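Local coordinates for protein endo-beta-N-acetylglucosaminidase F1 (Bacteroides thetaiotaomicron VPI-5482, PDB 6TCV) that probably hydrolyses mammalian high-mannose N-glycans within their chitobiose core, as an endo-beta-N-acetylglucosaminidase of a human gut bacterium, at residues F82-Q87 against A126-I131; V167-L172 against L195-V200; E271-C276 against Q318-K323; Q332-A337 against Y360-M365. The protein carries 2 engineered substitutions. All coordinates share one frame; numbering follows the deposited sequence. Where two conformers were deposited one is given.

Contact 1. Residues F82-Q87 against A126-I131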
loop_
_atom_site.group_PDB
_atom_site.type_symbol
_atom_site.label_atom_id
_atom_site.label_comp_id
_atom_site.label_asym_id
_atom_site.label_seq_id
_atom_site.Cartn_x
_atom_site.Cartn_y
_atom_site.Cartn_z
ATOM N N PHE A 82 -7.007 -11.647 13.479
ATOM C CA PHE A 82 -8.181 -11.480 12.629
ATOM C C PHE A 82 -9.314 -12.346 13.178
ATOM O O PHE A 82 -9.122 -13.505 13.509
ATOM C CB PHE A 82 -7.876 -11.910 11.186
ATOM C CG PHE A 82 -6.700 -11.193 10.554
ATOM C CD1 PHE A 82 -6.670 -9.826 10.484
ATOM C CD2 PHE A 82 -5.656 -11.885 9.997
ATOM C CE1 PHE A 82 -5.609 -9.155 9.910
ATOM C CE2 PHE A 82 -4.603 -11.233 9.376
ATOM C CZ PHE A 82 -4.582 -9.832 9.341
ATOM N N ALA A 83 -10.519 -11.795 13.192
ATOM C CA ALA A 83 -11.707 -12.557 13.530
ATOM C C ALA A 83 -12.208 -13.327 12.315
ATOM O O ALA A 83 -11.962 -12.954 11.164
ATOM C CB ALA A 83 -12.786 -11.594 14.035
ATOM N N LEU A 84 -12.955 -14.393 12.576
ATOM C CA LEU A 84 -13.493 -15.209 11.498
ATOM C C LEU A 84 -14.663 -14.475 10.839
ATOM O O LEU A 84 -15.589 -14.023 11.513
ATOM C CB LEU A 84 -14.036 -16.518 12.091
ATOM C CG LEU A 84 -14.482 -17.569 11.075
ATOM C CD1 LEU A 84 -13.308 -18.190 10.380
ATOM C CD2 LEU A 84 -15.303 -18.680 11.727
ATOM N N TYR A 85 -14.617 -14.337 9.524
ATOM C CA TYR A 85 -15.762 -13.760 8.821
ATOM C C TYR A 85 -16.975 -14.670 9.003
ATOM O O TYR A 85 -16.836 -15.907 8.962
ATOM C CB TYR A 85 -15.448 -13.594 7.327
ATOM C CG TYR A 85 -16.387 -12.649 6.595
ATOM C CD1 TYR A 85 -16.372 -11.280 6.863
ATOM C CD2 TYR A 85 -17.246 -13.111 5.608
ATOM C CE1 TYR A 85 -17.201 -10.408 6.217
ATOM C CE2 TYR A 85 -18.101 -12.214 4.933
ATOM C CZ TYR A 85 -18.050 -10.871 5.247
ATOM O OH TYR A 85 -18.864 -9.959 4.616
ATOM N N PRO A 86 -18.164 -14.106 9.219
ATOM C CA PRO A 86 -19.337 -14.980 9.443
ATOM C C PRO A 86 -19.516 -16.019 8.352
ATOM O O PRO A 86 -19.617 -15.665 7.167
ATOM C CB PRO A 86 -20.518 -14.009 9.513
ATOM C CG PRO A 86 -19.925 -12.723 9.982
ATOM C CD PRO A 86 -18.512 -12.684 9.349
ATOM N N GLN A 87 -19.543 -17.303 8.737
ATOM C CA GLN A 87 -19.562 -18.370 7.743
ATOM C C GLN A 87 -20.829 -18.344 6.898
ATOM O O GLN A 87 -20.792 -18.750 5.732
ATOM C CB GLN A 87 -19.425 -19.726 8.448
ATOM N N ALA A 126 -11.337 -12.892 8.418
ATOM C CA ALA A 126 -10.659 -13.932 7.665
ATOM C C ALA A 126 -11.607 -15.035 7.204
ATOM O O ALA A 126 -12.458 -15.485 7.959
ATOM C CB ALA A 126 -9.546 -14.538 8.533
ATOM N N ILE A 127 -11.381 -15.505 5.986
ATOM C CA ILE A 127 -11.982 -16.732 5.492
ATOM C C ILE A 127 -10.845 -17.690 5.207
ATOM O O ILE A 127 -10.240 -17.643 4.140
ATOM C CB ILE A 127 -12.818 -16.491 4.221
ATOM C CG1 ILE A 127 -13.805 -15.344 4.392
ATOM C CG2 ILE A 127 -13.581 -17.745 3.818
ATOM C CD1 ILE A 127 -14.470 -14.875 3.110
ATOM N N PRO A 128 -10.525 -18.580 6.158
ATOM C CA PRO A 128 -9.520 -19.626 5.920
ATOM C C PRO A 128 -10.220 -20.775 5.219
ATOM O O PRO A 128 -11.221 -21.293 5.705
ATOM C CB PRO A 128 -9.085 -20.017 7.334
ATOM C CG PRO A 128 -10.288 -19.803 8.154
ATOM C CD PRO A 128 -11.048 -18.621 7.538
ATOM N N VAL A 129 -9.719 -21.138 4.061
ATOM C CA VAL A 129 -10.295 -22.216 3.277
ATOM C C VAL A 129 -9.276 -23.339 3.206
ATOM O O VAL A 129 -8.062 -23.093 3.175
ATOM C CB VAL A 129 -10.592 -21.657 1.877
ATOM C CG1 VAL A 129 -11.257 -22.721 1.034
ATOM C CG2 VAL A 129 -11.548 -20.446 1.954
ATOM N N ALA A 130 -9.765 -24.569 3.387
ATOM C CA ALA A 130 -8.947 -25.784 3.364
ATOM C C ALA A 130 -9.498 -26.768 2.335
ATOM O O ALA A 130 -10.710 -26.914 2.217
ATOM C CB ALA A 130 -8.810 -26.441 4.729
ATOM N N ILE A 131 -8.618 -27.492 1.655
ATOM C CA ILE A 131 -9.071 -28.599 0.798
ATOM C C ILE A 131 -9.439 -29.767 1.705
ATOM O O ILE A 131 -8.700 -30.058 2.638
ATOM C CB ILE A 131 -8.001 -29.001 -0.167
HETATM O O HOH W 1 -14.936 -17.374 7.458
#
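A126 is gripped through both of its backbone polar atoms by the chain at A83-Y85, a short, weakly bonded strand about A83 and L84, in the usual parallel pattern of one residue bonding to the neighbours of its opposite number. Its N gives a hydrogen bond to A83 O (2.8 Å), almost in line with the carbonyl (C=O...N angle 164°). A126 O accepts from Y85 N at 2.9 Å, and here the donor stands 36° above the carbonyl plane. A126 O also takes a longer bond from a water 3.2 Å away, and that water also donates to Y85 O at 2.8 Å, so one solvent molecule links the two segments at Y85, where direct strand pairing ends. Two further polar atoms have partners outside the segments: the hydroxyl Y85 OH with R114 O, and the backbone F82 O with N75 ND2.

Apolar contacts flank this core. L84 CD1 lies 3.7 Å from P128 CD, the side chains crossing at about a right angle. Y85 and I127 run side by side in the same direction, Y85 CB 3.8 Å from I127 CG1; CG of Y85 lies opposite the backbone N (chi1 -163°), which leaves CB against I127 while the ring leads away.

Both segments belong to the BT_3987-like N-terminal domain; strand 125-130 also pairs antiparallel with strands 147-154 and 65-66, and L71 of helix 68-78 packs against both L84 and A126.

Contact 2. Residues V167-L172 against L195-V200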
loop_
_atom_site.group_PDB
_atom_site.type_symbol
_atom_site.label_atom_id
_atom_site.label_comp_id
_atom_site.label_asym_id
_atom_site.label_seq_id
_atom_site.Cartn_x
_atom_site.Cartn_y
_atom_site.Cartn_z
ATOM N N VAL A 167 -10.181 0.454 -12.893
ATOM C CA VAL A 167 -9.593 1.752 -13.184
ATOM C C VAL A 167 -8.161 1.874 -12.670
ATOM O O VAL A 167 -7.737 1.238 -11.705
ATOM C CB VAL A 167 -10.501 2.862 -12.662
ATOM C CG1 VAL A 167 -11.880 2.776 -13.417
ATOM C CG2 VAL A 167 -10.621 2.831 -11.212
ATOM N N MET A 168 -7.418 2.805 -13.228
ATOM C CA MET A 168 -6.126 3.181 -12.682
ATOM C C MET A 168 -6.350 3.889 -11.341
ATOM O O MET A 168 -7.402 4.510 -11.108
ATOM C CB MET A 168 -5.400 4.141 -13.633
ATOM C CG MET A 168 -4.956 3.449 -14.920
ATOM S SD MET A 168 -3.678 4.346 -15.789
ATOM C CE MET A 168 -2.285 4.019 -14.693
ATOM N N GLN A 169 -5.358 3.795 -10.456
ATOM C CA GLN A 169 -5.417 4.365 -9.108
ATOM C C GLN A 169 -4.229 5.288 -8.897
ATOM O O GLN A 169 -3.167 5.134 -9.515
ATOM C CB GLN A 169 -5.452 3.276 -8.063
ATOM C CG GLN A 169 -6.736 2.444 -8.174
ATOM C CD GLN A 169 -6.740 1.320 -7.199
ATOM O OE1 GLN A 169 -6.246 0.209 -7.472
ATOM N NE2 GLN A 169 -7.262 1.576 -6.028
ATOM N N GLY A 170 -4.399 6.248 -7.987
ATOM C CA GLY A 170 -3.375 7.221 -7.683
ATOM C C GLY A 170 -2.559 6.907 -6.434
ATOM O O GLY A 170 -3.080 6.391 -5.447
ATOM N N TYR A 171 -1.278 7.251 -6.475
ATOM C CA TYR A 171 -0.298 7.013 -5.401
ATOM C C TYR A 171 0.489 8.295 -5.197
ATOM O O TYR A 171 1.228 8.709 -6.097
ATOM C CB TYR A 171 0.597 5.859 -5.840
ATOM C CG TYR A 171 1.526 5.299 -4.777
ATOM C CD1 TYR A 171 2.663 5.962 -4.371
ATOM C CD2 TYR A 171 1.267 4.070 -4.216
ATOM C CE1 TYR A 171 3.513 5.429 -3.394
ATOM C CE2 TYR A 171 2.139 3.522 -3.248
ATOM C CZ TYR A 171 3.219 4.224 -2.862
ATOM O OH TYR A 171 4.110 3.713 -1.915
ATOM N N LEU A 172 0.353 8.935 -4.030
ATOM C CA LEU A 172 0.876 10.276 -3.819
ATOM C C LEU A 172 1.788 10.332 -2.600
ATOM O O LEU A 172 1.355 10.022 -1.496
ATOM C CB LEU A 172 -0.303 11.250 -3.607
ATOM C CG LEU A 172 0.083 12.718 -3.504
ATOM C CD1 LEU A 172 0.705 13.189 -4.798
ATOM C CD2 LEU A 172 -1.177 13.542 -3.186
ATOM N N LEU A 195 -9.114 11.723 -5.944
ATOM C CA LEU A 195 -8.173 11.221 -6.943
ATOM C C LEU A 195 -7.191 10.220 -6.370
ATOM O O LEU A 195 -6.884 9.223 -7.043
ATOM C CB LEU A 195 -7.403 12.403 -7.548
ATOM C CG LEU A 195 -6.403 12.088 -8.638
ATOM C CD1 LEU A 195 -7.086 11.490 -9.833
ATOM C CD2 LEU A 195 -5.629 13.333 -9.008
ATOM N N TRP A 196 -6.626 10.482 -5.191
ATOM C CA TRP A 196 -5.444 9.752 -4.710
ATOM C C TRP A 196 -5.849 8.636 -3.759
ATOM O O TRP A 196 -6.085 8.827 -2.570
ATOM C CB TRP A 196 -4.449 10.690 -4.041
ATOM C CG TRP A 196 -3.953 11.756 -4.946
ATOM C CD1 TRP A 196 -4.324 13.071 -4.930
ATOM C CD2 TRP A 196 -3.016 11.622 -6.036
ATOM N NE1 TRP A 196 -3.668 13.756 -5.935
ATOM C CE2 TRP A 196 -2.856 12.895 -6.619
ATOM C CE3 TRP A 196 -2.267 10.565 -6.562
ATOM C CZ2 TRP A 196 -2.022 13.123 -7.681
ATOM C CZ3 TRP A 196 -1.410 10.812 -7.603
ATOM C CH2 TRP A 196 -1.301 12.066 -8.155
ATOM N N ASP A 197 -5.880 7.415 -4.291
ATOM C CA ASP A 197 -6.284 6.219 -3.543
ATOM C C ASP A 197 -5.326 5.916 -2.398
ATOM O O ASP A 197 -5.744 5.385 -1.369
ATOM C CB ASP A 197 -6.282 4.999 -4.487
ATOM C CG ASP A 197 -7.235 5.149 -5.644
ATOM O OD1 ASP A 197 -6.979 5.970 -6.538
ATOM O OD2 ASP A 197 -8.256 4.398 -5.653
ATOM N N VAL A 198 -4.028 6.172 -2.608
ATOM C CA VAL A 198 -2.964 5.846 -1.651
ATOM C C VAL A 198 -2.064 7.054 -1.479
ATOM O O VAL A 198 -1.684 7.678 -2.474
ATOM C CB VAL A 198 -2.147 4.639 -2.150
ATOM C CG1 VAL A 198 -0.980 4.361 -1.224
ATOM C CG2 VAL A 198 -3.042 3.421 -2.336
ATOM N N VAL A 199 -1.757 7.400 -0.230
ATOM C CA VAL A 199 -0.826 8.483 0.074
ATOM C C VAL A 199 0.252 8.006 1.018
ATOM O O VAL A 199 0.019 7.085 1.800
ATOM C CB VAL A 199 -1.553 9.718 0.627
ATOM C CG1 VAL A 199 -2.694 10.183 -0.295
ATOM C CG2 VAL A 199 -2.040 9.502 2.023
ATOM N N VAL A 200 1.439 8.567 0.865
ATOM C CA VAL A 200 2.608 8.217 1.658
ATOM C C VAL A 200 3.073 9.407 2.471
ATOM O O VAL A 200 3.262 10.515 1.940
ATOM C CB VAL A 200 3.739 7.707 0.762
ATOM C CG1 VAL A 200 4.964 7.335 1.589
ATOM C CG2 VAL A 200 3.300 6.530 -0.064
#
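The indole of W196 carries L172 on one face and L195 CD2 on the other. L172 CD2 sits 3.6 Å from the centroid of the five-membered ring, almost on its normal, in a CH-pi contact, and L172 CB covers the six-membered part near CE3. With CG of L172 anti to the backbone N (chi1 -174°), its branches reach across the indole. Y171 N lies in the plane of the indole at its edge, 3.5 Å from W196 CE3. With an alanine in place of the tryptophan, L172 would probably lose the flat surface it rests on and be freer to turn. The Y171 ring is flanked obliquely by V198 CG1 and V200 CG2.

Across the contact D197 meets two donors: OD2 accepts from Q169 NE2 at 3.0 Å, nearly straight at 172°, and OD1 from G170 N, both standing above the carboxylate plane. K163, from outside, makes a salt bridge with OD1. Beyond D197 the parallel pairing runs V198 N to G170 O, L172 N to V198 O and V200 N to L172 O.

Strand 169-175 lies between 198-209 and 400-404 in a largely parallel sheet consistent with the beta/alpha barrel of this glycosidase family, and strand 243-249 follows 198-209.

Contact 3. Residues E271-C276 against Q318-K323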
loop_
_atom_site.group_PDB
_atom_site.type_symbol
_atom_site.label_atom_id
_atom_site.label_comp_id
_atom_site.label_asym_id
_atom_site.label_seq_id
_atom_site.Cartn_x
_atom_site.Cartn_y
_atom_site.Cartn_z
ATOM N N GLU A 271 8.909 -4.270 13.479
ATOM C CA GLU A 271 8.770 -2.910 14.017
ATOM C C GLU A 271 7.908 -2.034 13.115
ATOM O O GLU A 271 7.046 -1.287 13.608
ATOM C CB GLU A 271 10.164 -2.317 14.224
ATOM C CG GLU A 271 10.126 -0.997 14.942
ATOM C CD GLU A 271 11.460 -0.575 15.456
ATOM O OE1 GLU A 271 12.124 -1.424 16.137
ATOM O OE2 GLU A 271 11.789 0.626 15.411
ATOM N N VAL A 272 8.122 -2.129 11.799
ATOM C CA VAL A 272 7.286 -1.381 10.876
ATOM C C VAL A 272 5.823 -1.795 11.025
ATOM O O VAL A 272 4.930 -0.937 11.055
ATOM C CB VAL A 272 7.798 -1.575 9.447
ATOM C CG1 VAL A 272 6.790 -1.072 8.399
ATOM C CG2 VAL A 272 9.134 -0.887 9.253
ATOM N N ALA A 273 5.538 -3.097 11.101
ATOM C CA ALA A 273 4.173 -3.541 11.276
ATOM C C ALA A 273 3.606 -2.999 12.566
ATOM O O ALA A 273 2.413 -2.681 12.644
ATOM C CB ALA A 273 4.110 -5.069 11.218
ATOM N N GLN A 274 4.417 -2.956 13.643
ATOM C CA GLN A 274 3.928 -2.438 14.918
ATOM C C GLN A 274 3.551 -0.976 14.782
ATOM O O GLN A 274 2.527 -0.555 15.336
ATOM C CB GLN A 274 5.030 -2.632 15.970
ATOM C CG GLN A 274 4.553 -2.318 17.373
ATOM C CD GLN A 274 4.572 -0.876 17.732
ATOM O OE1 GLN A 274 5.454 -0.148 17.316
ATOM N NE2 GLN A 274 3.596 -0.454 18.551
ATOM N N TYR A 275 4.353 -0.195 14.072
ATOM C CA TYR A 275 3.982 1.210 13.821
ATOM C C TYR A 275 2.643 1.294 13.089
ATOM O O TYR A 275 1.786 2.116 13.420
ATOM C CB TYR A 275 5.064 1.944 12.989
ATOM C CG TYR A 275 6.102 2.649 13.805
ATOM C CD1 TYR A 275 7.104 1.950 14.421
ATOM C CD2 TYR A 275 6.084 4.043 13.912
ATOM C CE1 TYR A 275 8.061 2.602 15.199
ATOM C CE2 TYR A 275 7.014 4.691 14.654
ATOM C CZ TYR A 275 7.992 3.970 15.274
ATOM O OH TYR A 275 8.972 4.610 16.048
ATOM N N CYS A 276 2.445 0.452 12.074
ATOM C CA CYS A 276 1.218 0.531 11.283
ATOM C C CYS A 276 0.027 0.113 12.099
ATOM O O CYS A 276 -1.088 0.624 11.869
ATOM C CB CYS A 276 1.380 -0.317 9.999
ATOM S SG CYS A 276 2.527 0.380 8.802
ATOM N N GLN A 318 4.552 -10.642 5.789
ATOM C CA GLN A 318 4.191 -11.684 6.737
ATOM C C GLN A 318 3.673 -11.106 8.042
ATOM O O GLN A 318 2.807 -11.714 8.670
ATOM C CB GLN A 318 5.375 -12.607 7.001
ATOM C CG GLN A 318 5.897 -13.381 5.809
ATOM C CD GLN A 318 4.838 -13.725 4.778
ATOM O OE1 GLN A 318 3.946 -14.513 5.048
ATOM N NE2 GLN A 318 4.939 -13.137 3.591
ATOM N N ALA A 319 4.202 -9.966 8.467
ATOM C CA ALA A 319 3.850 -9.349 9.743
ATOM C C ALA A 319 2.600 -8.490 9.633
ATOM O O ALA A 319 1.952 -8.237 10.648
ATOM C CB ALA A 319 5.028 -8.514 10.263
ATOM N N MET A 320 2.232 -8.038 8.436
ATOM C CA MET A 320 1.002 -7.257 8.211
ATOM C C MET A 320 0.388 -7.683 6.879
ATOM O O MET A 320 0.299 -6.899 5.917
ATOM C CB MET A 320 1.213 -5.738 8.309
ATOM C CG MET A 320 2.251 -5.106 7.419
ATOM S SD MET A 320 2.394 -3.341 7.862
ATOM C CE MET A 320 3.382 -2.695 6.499
ATOM N N PRO A 321 -0.161 -8.915 6.836
ATOM C CA PRO A 321 -0.597 -9.455 5.549
ATOM C C PRO A 321 -1.800 -8.751 4.979
ATOM O O PRO A 321 -2.044 -8.848 3.764
ATOM C CB PRO A 321 -0.892 -10.918 5.842
ATOM C CG PRO A 321 -1.093 -10.958 7.321
ATOM C CD PRO A 321 -0.211 -9.905 7.904
ATOM N N ASP A 322 -2.606 -8.067 5.777
ATOM C CA ASP A 322 -3.733 -7.330 5.201
ATOM C C ASP A 322 -3.373 -5.908 4.772
ATOM O O ASP A 322 -4.245 -5.227 4.231
ATOM C CB ASP A 322 -4.924 -7.323 6.174
ATOM C CG ASP A 322 -4.587 -6.664 7.484
ATOM O OD1 ASP A 322 -3.444 -6.766 7.940
ATOM O OD2 ASP A 322 -5.519 -6.098 8.101
ATOM N N LYS A 323 -2.133 -5.461 4.986
ATOM C CA LYS A 323 -1.720 -4.094 4.676
ATOM C C LYS A 323 -0.799 -4.064 3.466
ATOM O O LYS A 323 -0.283 -5.100 3.029
ATOM C CB LYS A 323 -1.033 -3.471 5.899
ATOM C CG LYS A 323 -1.979 -3.352 7.090
ATOM C CD LYS A 323 -1.421 -2.523 8.230
ATOM C CE LYS A 323 -2.387 -2.349 9.378
ATOM N NZ LYS A 323 -2.372 -3.551 10.209
HETATM O O HOH W 2 0.225 -3.779 11.221
#
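A273 and A319 meet methyl to methyl, CB to CB at 3.7 Å, where the end of helix 306-319 meets helix 262-278. M320, the first residue to leave helical geometry, supplies most of the rest of the apolar part. Its CG takes the crowded position between the backbone N and the carbonyl carbon (chi1 56°), and its extended chain carries the thioether across to the other helix. M320 CE ends 4.2 Å from V272 CG1, and K323 lays CD against C276 CB at 4.0 Å.

Sulfur contacts form a second group. M320 SD lies 3.8 Å from C276 CB and also touches A273, while the thiol of C276 lies alongside the end of the methionine chain.

The polar part runs through water. The chain of K323 bends at the last torsion (chi4 80°), turning NZ toward a water to which it donates at 2.8 Å; this water in turn donates to A273 O at 2.8 Å. A type I turn from M320 to K323, closed by K323 N bonding to M320 O, brings methionine and lysine to the same helix.

V272 and M320 both pack on V284 of strand 283-287, consistent with the outer helix layer of a beta/alpha barrel. With no direct hydrogen bond between the segments, their fit probably depends chiefly on alanine and sulfur surfaces, the lysine ammonium adding one water-mediated polar link.

Contact 4. Residues Q332-A337 against Y360-M365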
loop_
_atom_site.group_PDB
_atom_site.type_symbol
_atom_site.label_atom_id
_atom_site.label_comp_id
_atom_site.label_asym_id
_atom_site.label_seq_id
_atom_site.Cartn_x
_atom_site.Cartn_y
_atom_site.Cartn_z
ATOM N N GLN A 332 18.732 -0.512 -4.387
ATOM C CA GLN A 332 18.677 -1.966 -4.358
ATOM C C GLN A 332 17.336 -2.483 -3.863
ATOM O O GLN A 332 17.244 -3.637 -3.453
ATOM C CB GLN A 332 19.799 -2.483 -3.466
ATOM C CG GLN A 332 21.158 -2.569 -4.137
ATOM C CD GLN A 332 21.636 -1.271 -4.756
ATOM O OE1 GLN A 332 21.939 -0.294 -4.064
ATOM N NE2 GLN A 332 21.728 -1.259 -6.079
ATOM N N MET A 333 16.284 -1.669 -3.913
ATOM C CA MET A 333 15.045 -2.002 -3.230
ATOM C C MET A 333 14.187 -3.053 -3.932
ATOM O O MET A 333 13.319 -3.653 -3.271
ATOM C CB MET A 333 14.178 -0.737 -3.005
ATOM C CG MET A 333 13.164 -0.904 -1.879
ATOM S SD MET A 333 13.981 -1.099 -0.263
ATOM C CE MET A 333 13.109 -2.542 0.398
ATOM N N TYR A 334 14.371 -3.266 -5.236
ATOM C CA TYR A 334 13.440 -4.053 -6.038
ATOM C C TYR A 334 14.161 -4.862 -7.081
ATOM O O TYR A 334 15.072 -4.364 -7.718
ATOM C CB TYR A 334 12.474 -3.112 -6.761
ATOM C CG TYR A 334 11.380 -3.764 -7.570
ATOM C CD1 TYR A 334 10.324 -4.458 -6.968
ATOM C CD2 TYR A 334 11.379 -3.654 -8.936
ATOM C CE1 TYR A 334 9.290 -5.002 -7.702
ATOM C CE2 TYR A 334 10.350 -4.230 -9.725
ATOM C CZ TYR A 334 9.295 -4.911 -9.073
ATOM O OH TYR A 334 8.246 -5.450 -9.792
ATOM N N GLY A 335 13.722 -6.087 -7.282
ATOM C CA GLY A 335 14.227 -6.899 -8.374
ATOM C C GLY A 335 14.265 -8.389 -8.140
ATOM O O GLY A 335 14.196 -9.131 -9.124
ATOM N N VAL A 336 14.350 -8.843 -6.920
ATOM C CA VAL A 336 14.319 -10.276 -6.606
ATOM C C VAL A 336 12.883 -10.721 -6.432
ATOM O O VAL A 336 12.108 -10.110 -5.685
ATOM C CB VAL A 336 15.156 -10.556 -5.349
ATOM C CG1 VAL A 336 14.859 -11.942 -4.783
ATOM C CG2 VAL A 336 16.613 -10.438 -5.692
ATOM N N ALA A 337 12.515 -11.800 -7.102
ATOM C CA ALA A 337 11.111 -12.117 -7.290
ATOM C C ALA A 337 10.636 -13.273 -6.419
ATOM O O ALA A 337 9.432 -13.603 -6.451
ATOM C CB ALA A 337 10.899 -12.483 -8.772
ATOM N N TYR A 360 8.061 -1.882 -13.628
ATOM C CA TYR A 360 7.910 -3.135 -14.334
ATOM C C TYR A 360 7.627 -4.218 -13.305
ATOM O O TYR A 360 8.127 -4.159 -12.175
ATOM C CB TYR A 360 9.177 -3.568 -15.147
ATOM C CG TYR A 360 10.428 -3.717 -14.309
ATOM C CD1 TYR A 360 11.182 -2.607 -13.876
ATOM C CD2 TYR A 360 10.814 -4.972 -13.851
ATOM C CE1 TYR A 360 12.287 -2.794 -13.023
ATOM C CE2 TYR A 360 11.898 -5.127 -13.013
ATOM C CZ TYR A 360 12.596 -4.036 -12.607
ATOM O OH TYR A 360 13.682 -4.230 -11.737
ATOM N N PRO A 361 6.868 -5.246 -13.693
ATOM C CA PRO A 361 6.561 -6.369 -12.785
ATOM C C PRO A 361 7.652 -7.426 -12.758
ATOM O O PRO A 361 8.361 -7.625 -13.756
ATOM C CB PRO A 361 5.265 -6.952 -13.382
ATOM C CG PRO A 361 5.444 -6.683 -14.869
ATOM C CD PRO A 361 6.128 -5.332 -14.967
ATOM N N ILE A 362 7.731 -8.147 -11.637
ATOM C CA ILE A 362 8.570 -9.341 -11.536
ATOM C C ILE A 362 7.740 -10.516 -11.027
ATOM O O ILE A 362 6.669 -10.349 -10.472
ATOM C CB ILE A 362 9.805 -9.098 -10.654
ATOM C CG1 ILE A 362 9.414 -8.784 -9.238
ATOM C CG2 ILE A 362 10.611 -7.926 -11.251
ATOM C CD1 ILE A 362 10.591 -8.567 -8.276
ATOM N N GLY A 363 8.270 -11.717 -11.169
ATOM C CA GLY A 363 7.512 -12.874 -10.724
ATOM C C GLY A 363 6.181 -12.983 -11.426
ATOM O O GLY A 363 6.100 -12.838 -12.650
ATOM N N GLN A 364 5.126 -13.263 -10.652
ATOM C CA GLN A 364 3.773 -13.356 -11.186
ATOM C C GLN A 364 3.086 -12.003 -11.275
ATOM O O GLN A 364 1.932 -11.947 -11.712
ATOM C CB GLN A 364 2.872 -14.273 -10.328
ATOM C CG GLN A 364 3.204 -15.752 -10.394
ATOM C CD GLN A 364 2.268 -16.635 -9.569
ATOM O OE1 GLN A 364 1.044 -16.499 -9.614
ATOM N NE2 GLN A 364 2.854 -17.550 -8.809
ATOM N N MET A 365 3.739 -10.915 -10.828
ATOM C CA MET A 365 3.078 -9.627 -10.876
ATOM C C MET A 365 2.795 -9.267 -12.329
ATOM O O MET A 365 3.366 -9.828 -13.266
ATOM C CB MET A 365 4.043 -8.541 -10.381
ATOM C CG MET A 365 4.480 -8.721 -8.955
ATOM S SD MET A 365 5.842 -7.633 -8.450
ATOM C CE MET A 365 5.024 -6.025 -8.405
#
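I362 CD1 sits over one face of the Y334 ring, 4.2 Å from its centroid, in a CH-pi contact that joins two loops of the beta/alpha barrel, those following strands 324-329 and 350-353. The same methyl reaches the backbone at V336 O (3.4 Å) and the methyl of A337, so the isoleucine tip is held between ring and chain. A337 CB packs in addition on G363 N, at the start of a type II' turn from I362 to M365, in which G363 takes the positive phi.

Farther out the two tyrosines form a T-shaped (edge-to-face) pair: the edge of Y334 faces the ring of Y360, planes 63° apart, with Y334 CE2 3.7 Å from Y360 CZ. A chi1 of -176° sets the Y334 ring on the far side of CB from the backbone N, reaching toward the other loop.

At the polar edge Y334 OH donates to Y360 O at 2.7 Å, in the carbonyl plane and on a lone pair. A phenylalanine in place of Y334 would probably keep much of the stacking but leave Y360 O without this donor, loosening the tie between the loops. M365 SD lies near the plane of the Y334 ring, at its edge, 3.5 Å from Y334 OH.

Overall arrangement
Contacts 2, 3 and 4 belong to the barrel, where they join, in turn, two of its strands, a helix and the end of the next helix with its following turn, and two of its loops; contact 1 lies in the N-terminal domain. F82 CE2 lies 4.1 Å from P321 CG, so the turn of contact 3 packs on the N-terminal domain; the centres of contacts 1 and 3 are 20 Å apart. The nearest atoms of contacts 2, 3 and 4 are about 10 Å apart in each pairing. Contact 2 comes nearer the bound glycan than contacts 3 and 4, with the Y171 side chain about 8 Å from an N-acetylglucosamine. In contact 4 the side chain of Y334 is about 12 Å from a bound N-acetylglucosamine.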